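PDB 6Q4S: pentalenene synthase from Streptomyces chartreusis NRRL 3882, which probably converts (2E,6E)-farnesyl diphosphate into the bicyclic sesquiterpenol 7-epi-alpha-eudesmol by a magnesium-dependent 1,10-cyclization with loss of diphosphate. Local coordinates for residues A[267-270]-A[271-275]; A[205-208]-A[209-213]; A[274-277]-A[278-281]. All blocks are in the same frame, centred on the assembly; numbering follows the deposited sequence.

Contact 1 (A[267-270]-A[271-275]); sequences LDEY and LELQE
Two successive turns of helix 252-284 meet here, with Tyr-270 and Leu-271 on one flank and Leu-267 a turn earlier. Leu-271 CD1 lies 4.3 Å from Leu-267 CG, a loose apolar contact between residues four apart. The other branch, Leu-271 CD2, comes to 4.0 Å from Tyr-270 CD2, so the leucine touches both residues with separate methyls. Leu-271 CG is anti to its carbonyl carbon (chi1 -63°). This sets Leu-271 CG 3.4 Å from Leu-267 O.

The phenol ring of Tyr-270 leans along the helix toward Gln-274. Its CG is anti to the backbone N (chi1 172°), beside the carbonyl carbon. The aliphatic Gln-274 CG is 3.7 Å from Tyr-270 OH, and the ring and the amide are turned 66° apart.

Backbone i to i+4 bonds run beneath the side chains. Leu-271 N gives to Leu-267 O at 2.8 Å and Gln-274 N to Tyr-270 O at 2.8 Å. Glu-272 N to Asp-268 O and Leu-273 N to Glu-269 O complete the set.

The polar flank is acidic. Asp-268 and Glu-272 lie toward solvent. Glu-272 OE1 stays 6.0 Å from Glu-269 OE2. Glu-269 reaches back to helix 206-228, where its OE1 forms a salt bridge with Arg-210 NH2. Tyr-270 is buried against Met-211 of that helix and Val-298 and Ile-301 of helix 288-313. These are mainly i to i+4 contacts along one regular alpha helix of an all-helical terpene synthase, with Tyr-270 and Leu-273 facing the neighbouring helices.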
ATOM      1  N   LEU A 267     -22.891 -10.843 -11.652  1.00 40.51           N
ATOM      2  CA  LEU A 267     -23.975  -9.988 -11.125  1.00 43.30           C
ATOM      3  C   LEU A 267     -24.902 -10.721 -10.164  1.00 46.73           C
ATOM      4  O   LEU A 267     -25.103 -10.273  -9.019  1.00 44.60           O
ATOM      5  CB  LEU A 267     -24.747  -9.352 -12.257  1.00 40.96           C
ATOM      6  CG  LEU A 267     -25.750  -8.255 -11.924  1.00 53.06           C
ATOM      7  CD1 LEU A 267     -25.184  -7.025 -11.204  1.00 48.37           C
ATOM      8  CD2 LEU A 267     -26.407  -7.821 -13.223  1.00 51.51           C
ATOM      9  N   ASP A 268     -25.423 -11.883 -10.564  1.00 45.26           N
ATOM     10  CA  ASP A 268     -26.308 -12.621  -9.666  1.00 44.43           C
ATOM     11  C   ASP A 268     -25.658 -13.098  -8.406  1.00 41.57           C
ATOM     12  O   ASP A 268     -26.345 -13.167  -7.389  1.00 42.73           O
ATOM     13  CB  ASP A 268     -26.946 -13.866 -10.318  1.00 53.02           C
ATOM     14  CG  ASP A 268     -27.812 -13.536 -11.519  1.00 59.74           C
ATOM     15  OD1 ASP A 268     -28.354 -12.401 -11.642  1.00 58.16           O
ATOM     16  OD2 ASP A 268     -27.909 -14.448 -12.373  1.00 73.08           O
ATOM     17  N   GLU A 269     -24.386 -13.485  -8.440  1.00 39.91           N
ATOM     18  CA  GLU A 269     -23.724 -13.845  -7.208  1.00 41.80           C
ATOM     19  C   GLU A 269     -23.558 -12.546  -6.308  1.00 40.99           C
ATOM     20  O   GLU A 269     -23.700 -12.626  -5.088  1.00 40.21           O
ATOM     21  CB  GLU A 269     -22.377 -14.526  -7.436  1.00 38.99           C
ATOM     22  CG  GLU A 269     -21.753 -15.028  -6.116  1.00 44.90           C
ATOM     23  CD  GLU A 269     -20.303 -15.537  -6.203  1.00 48.48           C
ATOM     24  OE1 GLU A 269     -19.772 -15.754  -7.311  1.00 47.10           O
ATOM     25  OE2 GLU A 269     -19.657 -15.722  -5.133  1.00 54.79           O
ATOM     26  N   TYR A 270     -23.209 -11.430  -6.937  1.00 39.36           N
ATOM     27  CA  TYR A 270     -23.148 -10.105  -6.280  1.00 38.25           C
ATOM     28  C   TYR A 270     -24.481  -9.793  -5.567  1.00 47.24           C
ATOM     29  O   TYR A 270     -24.505  -9.503  -4.333  1.00 41.45           O
ATOM     30  CB  TYR A 270     -22.754  -8.929  -7.249  1.00 40.45           C
ATOM     31  CG  TYR A 270     -22.905  -7.581  -6.531  1.00 40.30           C
ATOM     32  CD1 TYR A 270     -21.937  -7.147  -5.598  1.00 39.78           C
ATOM     33  CD2 TYR A 270     -24.042  -6.829  -6.689  1.00 36.61           C
ATOM     34  CE1 TYR A 270     -22.100  -5.965  -4.897  1.00 42.46           C
ATOM     35  CE2 TYR A 270     -24.239  -5.654  -5.978  1.00 40.76           C
ATOM     36  CZ  TYR A 270     -23.277  -5.219  -5.072  1.00 44.86           C
ATOM     37  OH  TYR A 270     -23.487  -4.037  -4.371  1.00 42.62           O
ATOM     38  N   LEU A 271     -25.589  -9.920  -6.308  1.00 45.59           N
ATOM     39  CA  LEU A 271     -26.910  -9.719  -5.721  1.00 42.30           C
ATOM     40  C   LEU A 271     -27.247 -10.657  -4.554  1.00 49.70           C
ATOM     41  O   LEU A 271     -27.873 -10.205  -3.580  1.00 47.50           O
ATOM     42  CB  LEU A 271     -27.977  -9.757  -6.793  1.00 45.50           C
ATOM     43  CG  LEU A 271     -27.853  -8.659  -7.832  1.00 49.53           C
ATOM     44  CD1 LEU A 271     -28.851  -8.869  -8.974  1.00 49.97           C
ATOM     45  CD2 LEU A 271     -28.010  -7.258  -7.217  1.00 51.18           C
ATOM     46  N   GLU A 272     -26.817 -11.921  -4.612  1.00 48.17           N
ATOM     47  CA  GLU A 272     -26.986 -12.863  -3.463  1.00 54.15           C
ATOM     48  C   GLU A 272     -26.203 -12.404  -2.225  1.00 52.38           C
ATOM     49  O   GLU A 272     -26.657 -12.562  -1.076  1.00 44.31           O
ATOM     50  CB  GLU A 272     -26.525 -14.296  -3.781  1.00 56.16           C
ATOM     51  CG  GLU A 272     -27.391 -15.102  -4.760  1.00 70.38           C
ATOM     52  CD  GLU A 272     -26.687 -16.312  -5.446  1.00 74.10           C
ATOM     53  OE1 GLU A 272     -25.557 -16.740  -5.062  1.00 71.18           O
ATOM     54  OE2 GLU A 272     -27.284 -16.858  -6.416  1.00 79.75           O
ATOM     55  N   LEU A 273     -24.994 -11.898  -2.433  1.00 49.81           N
ATOM     56  CA  LEU A 273     -24.186 -11.452  -1.274  1.00 49.40           C
ATOM     57  C   LEU A 273     -24.796 -10.155  -0.733  1.00 37.06           C
ATOM     58  O   LEU A 273     -24.867  -9.943   0.479  1.00 48.66           O
ATOM     59  CB  LEU A 273     -22.710 -11.323  -1.648  1.00 47.41           C
ATOM     60  CG  LEU A 273     -22.032 -12.638  -1.944  1.00 48.06           C
ATOM     61  CD1 LEU A 273     -20.680 -12.425  -2.585  1.00 46.85           C
ATOM     62  CD2 LEU A 273     -21.874 -13.421  -0.679  1.00 51.41           C
ATOM     63  N   GLN A 274     -25.272  -9.295  -1.601  1.00 40.70           N
ATOM     64  CA  GLN A 274     -26.014  -8.127  -1.130  1.00 43.52           C
ATOM     65  C   GLN A 274     -27.134  -8.455  -0.111  1.00 51.69           C
ATOM     66  O   GLN A 274     -27.287  -7.770   0.897  1.00 48.93           O
ATOM     67  CB  GLN A 274     -26.622  -7.361  -2.271  1.00 43.09           C
ATOM     68  CG  GLN A 274     -26.056  -6.008  -2.514  1.00 40.90           C
ATOM     69  CD  GLN A 274     -26.822  -5.209  -3.529  1.00 45.42           C
ATOM     70  OE1 GLN A 274     -28.017  -5.483  -3.838  1.00 49.14           O
ATOM     71  NE2 GLN A 274     -26.193  -4.147  -3.995  1.00 38.03           N
ATOM     72  N   GLU A 275     -27.916  -9.496  -0.371  1.00 54.53           N
ATOM     73  CA  GLU A 275     -28.994  -9.888   0.566  1.00 51.88           C
ATOM     74  C   GLU A 275     -28.431 -10.464   1.874  1.00 50.34           C
ATOM     75  O   GLU A 275     -29.124 -10.511   2.896  1.00 52.96           O
ATOM     76  CB  GLU A 275     -29.993 -10.851  -0.134  1.00 55.47           C
ATOM     77  CG  GLU A 275     -30.918 -10.115  -1.121  1.00 65.01           C
ATOM     78  CD  GLU A 275     -31.282 -10.903  -2.401  1.00 85.77           C
ATOM     79  OE1 GLU A 275     -31.666 -12.100  -2.321  1.00 79.82           O
ATOM     80  OE2 GLU A 275     -31.210 -10.310  -3.512  1.00 94.31           O
TER

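Contact 2 (A[205-208]-A[209-213])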
ATOM      1  N   HIS A 205     -14.469  -8.523   6.119  1.00 40.31           N
ATOM      2  CA  HIS A 205     -15.350  -9.688   6.179  1.00 41.70           C
ATOM      3  C   HIS A 205     -15.448 -10.386   4.788  1.00 40.99           C
ATOM      4  O   HIS A 205     -15.413  -9.712   3.760  1.00 37.85           O
ATOM      5  CB  HIS A 205     -16.706  -9.251   6.675  1.00 39.62           C
ATOM      6  CG  HIS A 205     -17.617 -10.375   7.025  1.00 48.18           C
ATOM      7  ND1 HIS A 205     -18.340 -11.063   6.071  1.00 46.20           N
ATOM      8  CD2 HIS A 205     -17.906 -10.955   8.217  1.00 50.37           C
ATOM      9  CE1 HIS A 205     -19.060 -11.999   6.661  1.00 50.59           C
ATOM     10  NE2 HIS A 205     -18.801 -11.968   7.960  1.00 50.31           N
ATOM     11  N   PRO A 206     -15.552 -11.720   4.763  1.00 41.73           N
ATOM     12  CA  PRO A 206     -15.585 -12.435   3.460  1.00 44.80           C
ATOM     13  C   PRO A 206     -16.687 -12.014   2.488  1.00 42.04           C
ATOM     14  O   PRO A 206     -16.495 -12.051   1.285  1.00 38.01           O
ATOM     15  CB  PRO A 206     -15.758 -13.906   3.845  1.00 48.19           C
ATOM     16  CG  PRO A 206     -15.293 -14.024   5.246  1.00 47.18           C
ATOM     17  CD  PRO A 206     -15.414 -12.660   5.902  1.00 46.45           C
ATOM     18  N   VAL A 207     -17.840 -11.658   2.996  1.00 39.03           N
ATOM     19  CA  VAL A 207     -18.892 -11.148   2.165  1.00 38.65           C
ATOM     20  C   VAL A 207     -18.532  -9.871   1.415  1.00 40.24           C
ATOM     21  O   VAL A 207     -18.770  -9.755   0.206  1.00 38.65           O
ATOM     22  CB  VAL A 207     -20.197 -10.939   2.976  1.00 40.94           C
ATOM     23  CG1 VAL A 207     -21.269 -10.273   2.145  1.00 41.96           C
ATOM     24  CG2 VAL A 207     -20.753 -12.253   3.505  1.00 43.32           C
ATOM     25  N   MET A 208     -18.051  -8.859   2.131  1.00 38.09           N
ATOM     26  CA  MET A 208     -17.679  -7.617   1.486  1.00 37.70           C
ATOM     27  C   MET A 208     -16.450  -7.770   0.551  1.00 34.67           C
ATOM     28  O   MET A 208     -16.410  -7.154  -0.516  1.00 34.19           O
ATOM     29  CB  MET A 208     -17.444  -6.550   2.554  1.00 43.09           C
ATOM     30  CG  MET A 208     -17.002  -5.204   2.019  1.00 47.51           C
ATOM     31  SD  MET A 208     -18.253  -4.389   1.026  1.00 58.57           S
ATOM     32  CE  MET A 208     -19.103  -3.487   2.361  1.00 53.29           C
ATOM     33  N   GLU A 209     -15.472  -8.579   0.929  1.00 32.19           N
ATOM     34  CA  GLU A 209     -14.301  -8.750   0.073  1.00 35.21           C
ATOM     35  C   GLU A 209     -14.716  -9.375  -1.240  1.00 38.47           C
ATOM     36  O   GLU A 209     -14.275  -8.950  -2.304  1.00 34.00           O
ATOM     37  CB  GLU A 209     -13.221  -9.653   0.659  1.00 38.34           C
ATOM     38  CG  GLU A 209     -12.511  -9.010   1.816  1.00 48.50           C
ATOM     39  CD  GLU A 209     -11.194  -9.661   2.163  1.00 48.06           C
ATOM     40  OE1 GLU A 209     -10.850 -10.762   1.638  1.00 54.63           O
ATOM     41  OE2 GLU A 209     -10.500  -9.037   2.994  1.00 51.43           O
ATOM     42  N   ARG A 210     -15.569 -10.392  -1.151  1.00 36.53           N
ATOM     43  CA  ARG A 210     -16.114 -10.991  -2.366  1.00 37.61           C
ATOM     44  C   ARG A 210     -16.996 -10.061  -3.199  1.00 33.98           C
ATOM     45  O   ARG A 210     -16.972 -10.088  -4.426  1.00 33.61           O
ATOM     46  CB  ARG A 210     -16.842 -12.298  -1.949  1.00 42.40           C
ATOM     47  CG  ARG A 210     -17.421 -13.085  -3.069  1.00 42.32           C
ATOM     48  CD  ARG A 210     -16.359 -13.679  -3.921  1.00 43.09           C
ATOM     49  NE  ARG A 210     -16.958 -14.566  -4.909  1.00 48.84           N
ATOM     50  CZ  ARG A 210     -16.326 -15.012  -5.993  1.00 46.62           C
ATOM     51  NH1 ARG A 210     -15.056 -14.676  -6.285  1.00 45.25           N
ATOM     52  NH2 ARG A 210     -16.978 -15.788  -6.814  1.00 47.87           N
ATOM     53  N   MET A 211     -17.812  -9.227  -2.556  1.00 34.66           N
ATOM     54  CA  MET A 211     -18.616  -8.271  -3.278  1.00 34.82           C
ATOM     55  C   MET A 211     -17.805  -7.301  -4.147  1.00 35.50           C
ATOM     56  O   MET A 211     -18.197  -7.006  -5.255  1.00 32.37           O
ATOM     57  CB  MET A 211     -19.514  -7.479  -2.336  1.00 34.81           C
ATOM     58  CG  MET A 211     -20.677  -8.314  -1.842  1.00 46.22           C
ATOM     59  SD  MET A 211     -21.640  -7.531  -0.526  1.00 47.24           S
ATOM     60  CE  MET A 211     -22.472  -6.153  -1.289  1.00 44.58           C
ATOM     61  N   ARG A 212     -16.680  -6.824  -3.615  1.00 34.63           N
ATOM     62  CA  ARG A 212     -15.788  -5.941  -4.337  1.00 32.49           C
ATOM     63  C   ARG A 212     -15.179  -6.655  -5.550  1.00 30.98           C
ATOM     64  O   ARG A 212     -15.096  -6.084  -6.645  1.00 29.79           O
ATOM     65  CB  ARG A 212     -14.685  -5.429  -3.381  1.00 33.20           C
ATOM     66  CG  ARG A 212     -15.214  -4.478  -2.304  1.00 36.43           C
ATOM     67  CD  ARG A 212     -14.308  -4.314  -1.080  1.00 38.28           C
ATOM     68  NE  ARG A 212     -12.979  -3.747  -1.354  1.00 37.21           N
ATOM     69  CZ  ARG A 212     -12.670  -2.448  -1.448  1.00 37.86           C
ATOM     70  NH1 ARG A 212     -13.590  -1.511  -1.321  1.00 37.27           N
ATOM     71  NH2 ARG A 212     -11.397  -2.081  -1.644  1.00 38.15           N
ATOM     72  N   ASP A 213     -14.748  -7.890  -5.341  1.00 29.93           N
ATOM     73  CA  ASP A 213     -14.235  -8.706  -6.442  1.00 31.76           C
ATOM     74  C   ASP A 213     -15.273  -8.953  -7.526  1.00 31.54           C
ATOM     75  O   ASP A 213     -14.957  -8.776  -8.715  1.00 29.60           O
ATOM     76  CB  ASP A 213     -13.747 -10.036  -5.955  1.00 33.06           C
ATOM     77  CG  ASP A 213     -12.422  -9.961  -5.238  1.00 40.92           C
ATOM     78  OD1 ASP A 213     -11.609  -8.996  -5.384  1.00 35.82           O
ATOM     79  OD2 ASP A 213     -12.156 -10.964  -4.568  1.00 38.78           O
TER
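The backbone bonds of this first part of helix 206-228 join His-205 to Glu-209 and each following residue to the one four ahead. Glu-209 N gives to His-205 O at 3.0 Å, and Arg-210 N to Pro-206 O at 3.1 Å. Met-211 N and Arg-212 N bond in the same way to Val-207 O and Met-208 O.

Capping is the second kind of interaction. His-205 is the N-cap, and its ND1 accepts from Val-207 N at 3.2 Å, with the donor 21° out of the imidazole plane. This occupies an N-H of the first turn. Pro-206 CD packs on one face of the His-205 ring, 3.3 Å above its plane and offset toward the rim.

The apolar contact is between Val-207 and Met-211. The two side chains lie alongside and point the same way, with Val-207 CG1 3.8 Å from Met-211 SD. Met-211 CG stands anti to its own carbonyl carbon (chi1 -74°), which brings Met-211 CG to 3.1 Å from Val-207 O. Met-211 also packs on Leu-273 of helix 252-284. With an alanine here the thioether goes, which would probably leave Val-207 CG1 without its sulfur neighbour and open a gap beside Leu-273. Further along, Arg-212 CD lies 4.2 Å from Met-208 CG.

The charged ends reach neighbouring helices. Arg-210 pairs with Glu-269 of helix 252-284, and Arg-212 forms a salt bridge with Asp-188 of helix 183-194. Met-208 packs on Ile-301 and Met-211 on Val-298, both of helix 288-313. The start of helix 206-228 is thus set among three helices, while Glu-209 touches Leu-136 of the second subunit.

Contact 3 (A[274-277]-A[278-281]); sequences QERV and PQMC
Val-277 is the apolar centre, with Pro-278, Met-280 and Cys-281 arranged about it. Val-277 CB lies 3.5 Å from Pro-278 CD, a close approach partly set by the Val-Pro peptide link, and the two side chains cross at a slant. Val-277 CG1 reaches two sulfur-bearing residues of the next turn, Met-280 CE and Cys-281 SG, each at 4.3 Å. This methyl is anti to the backbone N (chi1 164°) and beside the carbonyl carbon, on the side of the following turn. Val-277 and Met-280 also pack on Val-294 of helix 288-313.

The backbone comes next. Met-280 N bonds to Arg-276 O, and Cys-281 N to Val-277 O at 2.9 Å. Pro-278 has no N-H to give to Gln-274 O, and Pro-278 CD stands 4.1 Å from Gln-274 O. The helix is kinked here. A water fills the role of a direct bond one residue on: it accepts from Gln-279 N at 2.8 Å and donates to Glu-275 O at 3.0 Å.

At the polar edge, Arg-276 and Gln-279 lie alongside and point the same way. The contact uses the aliphatic stem of the arginine: Arg-276 CG and CD each lie 3.6 Å from Gln-279 NE2. The guanidinium and amide planes are 50° apart. Both residues are on the exposed side of the helix. The whole is a proline kink in an alpha helix, with a water inserted between carbonyl and amide where the turn opens, late in helix 252-284.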
ATOM      1  N   GLN A 274     -25.272  -9.295  -1.601  1.00 40.70           N
ATOM      2  CA  GLN A 274     -26.014  -8.127  -1.130  1.00 43.52           C
ATOM      3  C   GLN A 274     -27.134  -8.455  -0.111  1.00 51.69           C
ATOM      4  O   GLN A 274     -27.287  -7.770   0.897  1.00 48.93           O
ATOM      5  CB  GLN A 274     -26.622  -7.361  -2.271  1.00 43.09           C
ATOM      6  CG  GLN A 274     -26.056  -6.008  -2.514  1.00 40.90           C
ATOM      7  CD  GLN A 274     -26.822  -5.209  -3.529  1.00 45.42           C
ATOM      8  OE1 GLN A 274     -28.017  -5.483  -3.838  1.00 49.14           O
ATOM      9  NE2 GLN A 274     -26.193  -4.147  -3.995  1.00 38.03           N
ATOM     10  N   GLU A 275     -27.916  -9.496  -0.371  1.00 54.53           N
ATOM     11  CA  GLU A 275     -28.994  -9.888   0.566  1.00 51.88           C
ATOM     12  C   GLU A 275     -28.431 -10.464   1.874  1.00 50.34           C
ATOM     13  O   GLU A 275     -29.124 -10.511   2.896  1.00 52.96           O
ATOM     14  CB  GLU A 275     -29.993 -10.851  -0.134  1.00 55.47           C
ATOM     15  CG  GLU A 275     -30.918 -10.115  -1.121  1.00 65.01           C
ATOM     16  CD  GLU A 275     -31.282 -10.903  -2.401  1.00 85.77           C
ATOM     17  OE1 GLU A 275     -31.666 -12.100  -2.321  1.00 79.82           O
ATOM     18  OE2 GLU A 275     -31.210 -10.310  -3.512  1.00 94.31           O
ATOM     19  N   ARG A 276     -27.175 -10.887   1.865  1.00 42.72           N
ATOM     20  CA  ARG A 276     -26.546 -11.401   3.090  1.00 47.23           C
ATOM     21  C   ARG A 276     -25.921 -10.325   4.028  1.00 47.16           C
ATOM     22  O   ARG A 276     -25.493 -10.635   5.132  1.00 38.30           O
ATOM     23  CB  ARG A 276     -25.509 -12.438   2.692  1.00 54.36           C
ATOM     24  CG  ARG A 276     -25.639 -13.725   3.469  1.00 67.03           C
ATOM     25  CD  ARG A 276     -24.500 -14.661   3.119  1.00 70.01           C
ATOM     26  NE  ARG A 276     -24.700 -15.231   1.795  1.00 72.38           N
ATOM     27  CZ  ARG A 276     -23.784 -15.934   1.122  1.00 77.72           C
ATOM     28  NH1 ARG A 276     -22.558 -16.136   1.630  1.00 67.07           N
ATOM     29  NH2 ARG A 276     -24.090 -16.421  -0.088  1.00 75.62           N
ATOM     30  N   VAL A 277     -25.879  -9.076   3.584  1.00 46.04           N
ATOM     31  CA  VAL A 277     -25.261  -7.982   4.359  1.00 48.95           C
ATOM     32  C   VAL A 277     -25.847  -7.821   5.797  1.00 52.23           C
ATOM     33  O   VAL A 277     -25.073  -7.785   6.772  1.00 43.87           O
ATOM     34  CB  VAL A 277     -25.258  -6.676   3.513  1.00 46.38           C
ATOM     35  CG1 VAL A 277     -24.995  -5.419   4.352  1.00 53.14           C
ATOM     36  CG2 VAL A 277     -24.243  -6.822   2.376  1.00 46.53           C
ATOM     37  N   PRO A 278     -27.194  -7.816   5.940  1.00 54.86           N
ATOM     38  CA  PRO A 278     -27.740  -7.826   7.313  1.00 56.48           C
ATOM     39  C   PRO A 278     -27.236  -8.985   8.177  1.00 49.81           C
ATOM     40  O   PRO A 278     -26.894  -8.769   9.327  1.00 59.03           O
ATOM     41  CB  PRO A 278     -29.276  -7.898   7.101  1.00 55.54           C
ATOM     42  CG  PRO A 278     -29.500  -7.354   5.729  1.00 53.82           C
ATOM     43  CD  PRO A 278     -28.272  -7.740   4.925  1.00 54.81           C
ATOM     44  N   GLN A 279     -27.130 -10.192   7.657  1.00 47.23           N
ATOM     45  CA  GLN A 279     -26.567 -11.281   8.479  1.00 52.87           C
ATOM     46  C   GLN A 279     -25.088 -11.005   8.826  1.00 54.99           C
ATOM     47  O   GLN A 279     -24.619 -11.394   9.893  1.00 51.38           O
ATOM     48  CB  GLN A 279     -26.746 -12.651   7.792  1.00 59.70           C
ATOM     49  CG  GLN A 279     -25.864 -13.803   8.280  1.00 66.37           C
ATOM     50  CD  GLN A 279     -26.018 -15.042   7.403  1.00 76.79           C
ATOM     51  OE1 GLN A 279     -27.037 -15.729   7.468  1.00 85.49           O
ATOM     52  NE2 GLN A 279     -25.005 -15.335   6.575  1.00 78.20           N
ATOM     53  N   MET A 280     -24.339 -10.401   7.896  1.00 50.20           N
ATOM     54  CA  MET A 280     -22.934 -10.092   8.153  1.00 46.74           C
ATOM     55  C   MET A 280     -22.854  -9.110   9.339  1.00 39.25           C
ATOM     56  O   MET A 280     -22.054  -9.300  10.247  1.00 46.37           O
ATOM     57  CB  MET A 280     -22.239  -9.498   6.899  1.00 47.64           C
ATOM     58  CG  MET A 280     -20.874  -8.839   7.177  1.00 47.00           C
ATOM     59  SD  MET A 280     -20.237  -8.015   5.707  1.00 47.79           S
ATOM     60  CE  MET A 280     -21.067  -6.463   5.851  1.00 49.72           C
ATOM     61  N   CYS A 281     -23.698  -8.080   9.306  1.00 39.67           N
ATOM     62  CA  CYS A 281     -23.727  -7.086  10.346  1.00 50.29           C
ATOM     63  C   CYS A 281     -24.086  -7.684  11.689  1.00 53.39           C
ATOM     64  O   CYS A 281     -23.511  -7.282  12.692  1.00 52.81           O
ATOM     65  CB  CYS A 281     -24.683  -5.963  10.000  1.00 48.08           C
ATOM     66  SG  CYS A 281     -24.185  -4.951   8.588  1.00 55.29           S
TER
HETATM   67  O   HOH W   1     -28.708 -11.485   5.742  1.00 58.63           O

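Overall arrangement
From the N terminus, contact 2 comes first, in the opening turns of helix 206-228. Contacts 1 and 3 follow on helix 252-284. All three are local and close no long loop. They run in series and none nests or crosses; contacts 1 and 3 only share Gln-274 and Glu-275. Side chains of contact 2 pack against helix 252-284. Its Arg-210 and Met-211 face contact 1. Met-211 also touches Gln-274 and Val-277 of contact 3, while His-205 and Val-207 pack on Met-280. Helix 288-313 touches all three. Their centres are 10 to 11 Å apart, on one side of the chain's centre.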